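Local coordinates for protein transcriptional regulator (Pyrococcus horikoshii, PDB 1UDD) that is a TenA homologue of the all-helical TenA/THI-4/PQQC family and assembles from four chains, at residues Gln15-Ile20 and Arg195-Gly200. Numbering follows the deposited sequence.
Sequences QIWKKI and RIFITG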
ATOM      1  N   GLN A  15      -3.177   2.383 -33.035  1.00 27.79           N
ATOM      2  CA  GLN A  15      -2.676   3.644 -33.532  1.00 29.48           C
ATOM      3  C   GLN A  15      -1.483   4.192 -32.752  1.00 28.93           C
ATOM      4  O   GLN A  15      -0.546   4.732 -33.346  1.00 28.55           O
ATOM      5  CB  GLN A  15      -3.805   4.663 -33.606  1.00 30.54           C
ATOM      6  CG  GLN A  15      -3.529   5.749 -34.622  1.00 42.39           C
ATOM      7  CD  GLN A  15      -2.757   5.233 -35.834  1.00 45.94           C
ATOM      8  OE1 GLN A  15      -3.275   4.444 -36.644  1.00 45.80           O
ATOM      9  NE2 GLN A  15      -1.499   5.669 -35.956  1.00 45.78           N
ATOM     10  N   ILE A  16      -1.478   4.051 -31.435  1.00 25.25           N
ATOM     11  CA  ILE A  16      -0.335   4.590 -30.733  1.00 27.25           C
ATOM     12  C   ILE A  16       0.884   3.663 -30.862  1.00 27.17           C
ATOM     13  O   ILE A  16       2.009   4.138 -30.868  1.00 28.92           O
ATOM     14  CB  ILE A  16      -0.669   4.915 -29.258  1.00 30.30           C
ATOM     15  CG1 ILE A  16      -0.077   3.880 -28.341  1.00 26.55           C
ATOM     16  CG2 ILE A  16      -2.150   5.105 -29.057  1.00 29.25           C
ATOM     17  CD1 ILE A  16       1.080   4.494 -27.589  1.00 27.76           C
ATOM     18  N   TRP A  17       0.668   2.347 -30.993  1.00 26.23           N
ATOM     19  CA  TRP A  17       1.799   1.439 -31.158  1.00 24.29           C
ATOM     20  C   TRP A  17       2.474   1.715 -32.504  1.00 24.88           C
ATOM     21  O   TRP A  17       3.693   1.627 -32.626  1.00 23.81           O
ATOM     22  CB  TRP A  17       1.355  -0.020 -31.035  1.00 22.72           C
ATOM     23  CG  TRP A  17       1.255  -0.467 -29.571  1.00 23.63           C
ATOM     24  CD1 TRP A  17       0.737   0.244 -28.533  1.00 21.41           C
ATOM     25  CD2 TRP A  17       1.741  -1.697 -29.012  1.00 25.51           C
ATOM     26  NE1 TRP A  17       0.877  -0.456 -27.352  1.00 27.44           N
ATOM     27  CE2 TRP A  17       1.493  -1.652 -27.619  1.00 26.82           C
ATOM     28  CE3 TRP A  17       2.367  -2.832 -29.553  1.00 22.58           C
ATOM     29  CZ2 TRP A  17       1.850  -2.696 -26.760  1.00 22.55           C
ATOM     30  CZ3 TRP A  17       2.723  -3.870 -28.698  1.00 24.65           C
ATOM     31  CH2 TRP A  17       2.460  -3.793 -27.314  1.00 22.69           C
ATOM     32  N   LYS A  18       1.677   2.081 -33.507  1.00 26.55           N
ATOM     33  CA  LYS A  18       2.223   2.417 -34.810  1.00 27.55           C
ATOM     34  C   LYS A  18       3.163   3.623 -34.655  1.00 27.94           C
ATOM     35  O   LYS A  18       4.272   3.639 -35.206  1.00 25.93           O
ATOM     36  CB  LYS A  18       1.086   2.744 -35.777  1.00 31.84           C
ATOM     37  CG  LYS A  18       1.540   3.157 -37.157  1.00 37.14           C
ATOM     38  CD  LYS A  18       0.348   3.389 -38.069  1.00 39.44           C
ATOM     39  CE  LYS A  18       0.795   3.950 -39.412  1.00 44.52           C
ATOM     40  NZ  LYS A  18      -0.383   4.255 -40.265  1.00 45.33           N
ATOM     41  N   LYS A  19       2.730   4.632 -33.897  1.00 29.60           N
ATOM     42  CA  LYS A  19       3.570   5.815 -33.676  1.00 30.07           C
ATOM     43  C   LYS A  19       4.835   5.400 -32.913  1.00 30.88           C
ATOM     44  O   LYS A  19       5.896   6.000 -33.070  1.00 30.62           O
ATOM     45  CB  LYS A  19       2.822   6.877 -32.869  1.00 33.60           C
ATOM     46  CG  LYS A  19       1.491   7.338 -33.457  1.00 37.94           C
ATOM     47  CD  LYS A  19       0.871   8.377 -32.518  1.00 43.14           C
ATOM     48  CE  LYS A  19      -0.541   8.746 -32.919  1.00 44.79           C
ATOM     49  NZ  LYS A  19      -0.577   9.246 -34.312  1.00 48.09           N
ATOM     50  N   ILE A  20       4.721   4.377 -32.074  1.00 28.54           N
ATOM     51  CA  ILE A  20       5.892   3.895 -31.343  1.00 28.62           C
ATOM     52  C   ILE A  20       6.845   3.204 -32.325  1.00 29.20           C
ATOM     53  O   ILE A  20       8.056   3.435 -32.299  1.00 26.42           O
ATOM     54  CB  ILE A  20       5.520   2.866 -30.282  1.00 25.33           C
ATOM     55  CG1 ILE A  20       4.715   3.534 -29.166  1.00 29.05           C
ATOM     56  CG2 ILE A  20       6.797   2.183 -29.764  1.00 20.75           C
ATOM     57  CD1 ILE A  20       4.232   2.564 -28.071  1.00 27.69           C
ATOM     58  N   ARG A 195      -8.112   0.953 -20.447  1.00 26.24           N
ATOM     59  CA  ARG A 195      -7.590   2.277 -20.079  1.00 27.23           C
ATOM     60  C   ARG A 195      -6.170   2.171 -19.502  1.00 25.15           C
ATOM     61  O   ARG A 195      -5.302   2.993 -19.797  1.00 22.50           O
ATOM     62  CB  ARG A 195      -8.505   2.947 -19.047  1.00 32.79           C
ATOM     63  CG  ARG A 195      -9.989   2.905 -19.398  1.00 38.46           C
ATOM     64  CD  ARG A 195     -10.821   3.865 -18.530  1.00 44.68           C
ATOM     65  NE  ARG A 195     -11.861   3.153 -17.784  1.00 48.70           N
ATOM     66  CZ  ARG A 195     -11.739   2.756 -16.518  1.00 50.06           C
ATOM     67  NH1 ARG A 195     -10.626   3.010 -15.836  1.00 51.92           N
ATOM     68  NH2 ARG A 195     -12.722   2.080 -15.938  1.00 50.69           N
ATOM     69  N   ILE A 196      -5.931   1.158 -18.676  1.00 23.98           N
ATOM     70  CA  ILE A 196      -4.601   0.984 -18.095  1.00 23.10           C
ATOM     71  C   ILE A 196      -3.572   0.718 -19.189  1.00 22.12           C
ATOM     72  O   ILE A 196      -2.499   1.334 -19.210  1.00 22.72           O
ATOM     73  CB  ILE A 196      -4.548  -0.194 -17.114  1.00 22.74           C
ATOM     74  CG1 ILE A 196      -5.334   0.135 -15.842  1.00 24.75           C
ATOM     75  CG2 ILE A 196      -3.096  -0.470 -16.733  1.00 24.49           C
ATOM     76  CD1 ILE A 196      -5.636  -1.082 -14.980  1.00 24.02           C
ATOM     77  N   PHE A 197      -3.907  -0.199 -20.095  1.00 21.94           N
ATOM     78  CA  PHE A 197      -3.010  -0.566 -21.185  1.00 24.64           C
ATOM     79  C   PHE A 197      -2.775   0.622 -22.124  1.00 25.21           C
ATOM     80  O   PHE A 197      -1.663   0.827 -22.605  1.00 25.53           O
ATOM     81  CB  PHE A 197      -3.599  -1.726 -21.998  1.00 23.63           C
ATOM     82  CG  PHE A 197      -2.600  -2.403 -22.916  1.00 25.42           C
ATOM     83  CD1 PHE A 197      -1.807  -3.453 -22.451  1.00 26.05           C
ATOM     84  CD2 PHE A 197      -2.455  -1.987 -24.243  1.00 25.66           C
ATOM     85  CE1 PHE A 197      -0.874  -4.093 -23.302  1.00 25.69           C
ATOM     86  CE2 PHE A 197      -1.539  -2.607 -25.098  1.00 27.64           C
ATOM     87  CZ  PHE A 197      -0.744  -3.668 -24.623  1.00 27.27           C
ATOM     88  N   ILE A 198      -3.821   1.393 -22.406  1.00 22.99           N
ATOM     89  CA  ILE A 198      -3.655   2.536 -23.294  1.00 26.12           C
ATOM     90  C   ILE A 198      -2.795   3.619 -22.638  1.00 26.44           C
ATOM     91  O   ILE A 198      -1.992   4.290 -23.299  1.00 25.61           O
ATOM     92  CB  ILE A 198      -5.021   3.124 -23.715  1.00 28.79           C
ATOM     93  CG1 ILE A 198      -5.636   2.237 -24.801  1.00 29.02           C
ATOM     94  CG2 ILE A 198      -4.842   4.550 -24.250  1.00 24.41           C
ATOM     95  CD1 ILE A 198      -7.042   2.663 -25.248  1.00 32.35           C
ATOM     96  N   THR A 199      -2.957   3.782 -21.333  1.00 25.50           N
ATOM     97  CA  THR A 199      -2.154   4.765 -20.596  1.00 25.93           C
ATOM     98  C   THR A 199      -0.688   4.353 -20.671  1.00 24.31           C
ATOM     99  O   THR A 199       0.191   5.173 -20.945  1.00 25.70           O
ATOM    100  CB  THR A 199      -2.568   4.821 -19.104  1.00 24.88           C
ATOM    101  OG1 THR A 199      -3.916   5.297 -19.007  1.00 20.99           O
ATOM    102  CG2 THR A 199      -1.630   5.731 -18.304  1.00 22.77           C
ATOM    103  N   GLY A 200      -0.437   3.069 -20.435  1.00 24.13           N
ATOM    104  CA  GLY A 200       0.927   2.574 -20.459  1.00 23.40           C
ATOM    105  C   GLY A 200       1.560   2.746 -21.820  1.00 23.99           C
ATOM    106  O   GLY A 200       2.756   3.033 -21.926  1.00 25.44           O
TER
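The indole of Trp17 and the ring of Phe197 lie nearly parallel, their planes 19° apart, yet they are offset so strongly that little of either ring lies over the other. The centroid of the Trp17 six-membered ring is 5.8 Å from that of the Phe197 ring, and the approach is oblique to both. Trp17 CZ2 sits 3.5 Å from Phe197 CZ, and the pyrrole side follows, with Trp17 NE1 3.9 Å from Phe197 CE2. Around this pair, Trp138 makes an edge-to-face contact with Trp17, while Pro135 and Leu9 pack on Phe197.

Neither CB aims at the opposite helix, so the first torsions matter: with CG anti to the backbone nitrogen in Phe197 (chi1 -165°) and anti to the carbonyl carbon in Trp17 (chi1 -83°), the far ends of the rings swing together until CZ2 and CZ meet. The two side chains cross at about a right angle. The pair illustrates how a buried tryptophan can pack through its carbons while its polar group is served separately. No hydrogen bond links the segments themselves; the indole N-H is instead satisfied by Ser201 OG, one residue beyond 195-200, and that hydroxyl also bonds to Phe197 O.

Beside further contacts of Ile16 and Ile20 with helix 190-213, this aromatic pair contributes to the packing of helix 14-21 against that long C-terminal helix, within the all-helical fold of the TenA family.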